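PDB 1M1S: sperm-specific class P protein 34 from Caenorhabditis elegans, which is of uncharacterised function but belongs to the major sperm protein family, whose founding members polymerise into the filaments that drive crawling of nematode sperm. Local coordinates for residues Q85-P90 against A104-I109. Sequence-based numbering, arbitrary orientation.
Sequences QYAEVP and AQQGEI
Tyr86 lays one face of its ring against the backbone of Gly107. The Gly107 CA sits over that face, 4.0 Å from the ring centroid, a CH-pi contact. Gly107 O lies over the same face, 3.4 Å from Tyr86 CD2. With chi1 at 55°, CG stands between the backbone N and the carbonyl carbon, and this folds the ring across to the glycine. Gly107 has no side chain, and the phenol lies directly against its CA. Ile109 CD1 meets the ring edge at CE2. At the far end, a water accepts from Tyr86 OH (2.9 Å) and donates to Gln106 O. Strands 79-89 and 107-115 are antiparallel neighbours in the immunoglobulin-like beta-sandwich of the MSP domain. Tyr86 N donates to Gly107 O over 3.0 Å, somewhat bent at 147°. Gln106 N gives Tyr86 O a straighter bond of 2.8 Å, at 170°. Gln85 pairs with Glu108 at a non-hydrogen-bonded position. Its side chain runs beside those of Gln105 and Glu108, pointing the same way as both. Farther along, the Gln106 side chain reaches over Ala87 and crosses Glu88 at about a right angle. Ala87 CB touches Ala104 O at 3.4 Å, while Pro99 of helix 98-101 packs on both alanines.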
loop_
_atom_site.group_PDB
_atom_site.type_symbol
_atom_site.label_atom_id
_atom_site.label_comp_id
_atom_site.label_asym_id
_atom_site.label_seq_id
_atom_site.Cartn_x
_atom_site.Cartn_y
_atom_site.Cartn_z
ATOM N N GLN A 85 1.919 -4.945 3.138
ATOM C CA GLN A 85 2.166 -6.373 3.350
ATOM C C GLN A 85 1.272 -7.089 2.357
ATOM O O GLN A 85 0.213 -6.560 2.008
ATOM C CB GLN A 85 1.771 -6.807 4.763
ATOM C CG GLN A 85 2.539 -6.124 5.898
ATOM C CD GLN A 85 2.374 -6.844 7.230
ATOM O OE1 GLN A 85 1.323 -7.426 7.504
ATOM N NE2 GLN A 85 3.431 -6.833 8.054
ATOM N N TYR A 86 1.702 -8.247 1.858
ATOM C CA TYR A 86 0.873 -9.018 0.918
ATOM C C TYR A 86 0.813 -10.484 1.267
ATOM O O TYR A 86 1.540 -10.954 2.130
ATOM C CB TYR A 86 1.301 -8.848 -0.551
ATOM C CG TYR A 86 2.741 -9.159 -0.836
ATOM C CD1 TYR A 86 3.166 -10.464 -1.164
ATOM C CD2 TYR A 86 3.695 -8.150 -0.758
ATOM C CE1 TYR A 86 4.528 -10.734 -1.396
ATOM C CE2 TYR A 86 5.029 -8.403 -0.994
ATOM C CZ TYR A 86 5.441 -9.684 -1.301
ATOM O OH TYR A 86 6.783 -9.889 -1.443
ATOM N N ALA A 87 -0.037 -11.215 0.569
ATOM C CA ALA A 87 -0.172 -12.629 0.831
ATOM C C ALA A 87 -0.844 -13.213 -0.375
ATOM O O ALA A 87 -1.604 -12.517 -1.019
ATOM C CB ALA A 87 -1.060 -12.825 2.038
ATOM N N GLU A 88 -0.579 -14.478 -0.682
ATOM C CA GLU A 88 -1.218 -15.147 -1.813
ATOM C C GLU A 88 -2.558 -15.658 -1.362
ATOM O O GLU A 88 -2.693 -16.112 -0.231
ATOM C CB GLU A 88 -0.376 -16.302 -2.270
ATOM C CG GLU A 88 0.787 -15.845 -3.065
ATOM C CD GLU A 88 1.952 -16.788 -2.942
ATOM O OE1 GLU A 88 1.707 -18.001 -2.741
ATOM O OE2 GLU A 88 3.112 -16.313 -3.022
ATOM N N VAL A 89 -3.563 -15.563 -2.221
ATOM C CA VAL A 89 -4.891 -16.015 -1.841
ATOM C C VAL A 89 -5.623 -16.788 -2.945
ATOM O O VAL A 89 -5.467 -16.479 -4.145
ATOM C CB VAL A 89 -5.785 -14.809 -1.380
ATOM C CG1 VAL A 89 -5.216 -14.159 -0.126
ATOM C CG2 VAL A 89 -5.934 -13.784 -2.485
ATOM N N PRO A 90 -6.411 -17.822 -2.558
ATOM C CA PRO A 90 -7.142 -18.584 -3.574
ATOM C C PRO A 90 -8.212 -17.666 -4.098
ATOM O O PRO A 90 -8.677 -16.779 -3.362
ATOM C CB PRO A 90 -7.812 -19.683 -2.762
ATOM C CG PRO A 90 -6.956 -19.802 -1.562
ATOM C CD PRO A 90 -6.669 -18.385 -1.221
ATOM N N ALA A 104 -0.513 -14.235 7.871
ATOM C CA ALA A 104 -0.013 -14.795 6.630
ATOM C C ALA A 104 0.758 -13.856 5.694
ATOM O O ALA A 104 0.917 -14.147 4.503
ATOM C CB ALA A 104 -1.145 -15.505 5.889
ATOM N N GLN A 105 1.225 -12.723 6.208
ATOM C CA GLN A 105 2.032 -11.816 5.383
ATOM C C GLN A 105 3.245 -12.573 4.797
ATOM O O GLN A 105 3.936 -13.313 5.512
ATOM C CB GLN A 105 2.501 -10.602 6.201
ATOM C CG GLN A 105 3.262 -10.925 7.487
ATOM C CD GLN A 105 2.348 -11.183 8.658
ATOM O OE1 GLN A 105 1.567 -12.130 8.656
ATOM N NE2 GLN A 105 2.431 -10.327 9.662
ATOM N N GLN A 106 3.462 -12.412 3.491
ATOM C CA GLN A 106 4.551 -13.079 2.775
ATOM C C GLN A 106 5.612 -12.095 2.310
ATOM O O GLN A 106 6.602 -12.486 1.690
ATOM C CB GLN A 106 4.009 -13.811 1.545
ATOM C CG GLN A 106 3.119 -15.010 1.826
ATOM C CD GLN A 106 2.340 -15.445 0.598
ATOM O OE1 GLN A 106 2.704 -15.106 -0.536
ATOM N NE2 GLN A 106 1.231 -16.141 0.817
ATOM N N GLY A 107 5.389 -10.815 2.562
ATOM C CA GLY A 107 6.352 -9.808 2.161
ATOM C C GLY A 107 5.849 -8.390 2.349
ATOM O O GLY A 107 4.646 -8.161 2.459
ATOM N N GLU A 108 6.769 -7.431 2.380
ATOM C CA GLU A 108 6.396 -6.037 2.561
ATOM C C GLU A 108 7.283 -5.074 1.803
ATOM O O GLU A 108 8.494 -5.274 1.703
ATOM C CB GLU A 108 6.357 -5.638 4.051
ATOM C CG GLU A 108 7.466 -6.222 4.923
ATOM C CD GLU A 108 7.527 -5.647 6.351
ATOM O OE1 GLU A 108 8.341 -4.714 6.553
ATOM O OE2 GLU A 108 6.811 -6.149 7.268
ATOM N N ILE A 109 6.644 -4.056 1.235
ATOM C CA ILE A 109 7.307 -2.990 0.504
ATOM C C ILE A 109 7.088 -1.721 1.346
ATOM O O ILE A 109 6.038 -1.565 1.981
ATOM C CB ILE A 109 6.698 -2.849 -0.911
ATOM C CG1 ILE A 109 7.453 -3.711 -1.929
ATOM C CG2 ILE A 109 6.773 -1.420 -1.379
ATOM C CD1 ILE A 109 7.347 -5.195 -1.745
HETATM O O HOH W 1 6.994 -12.777 -1.471
#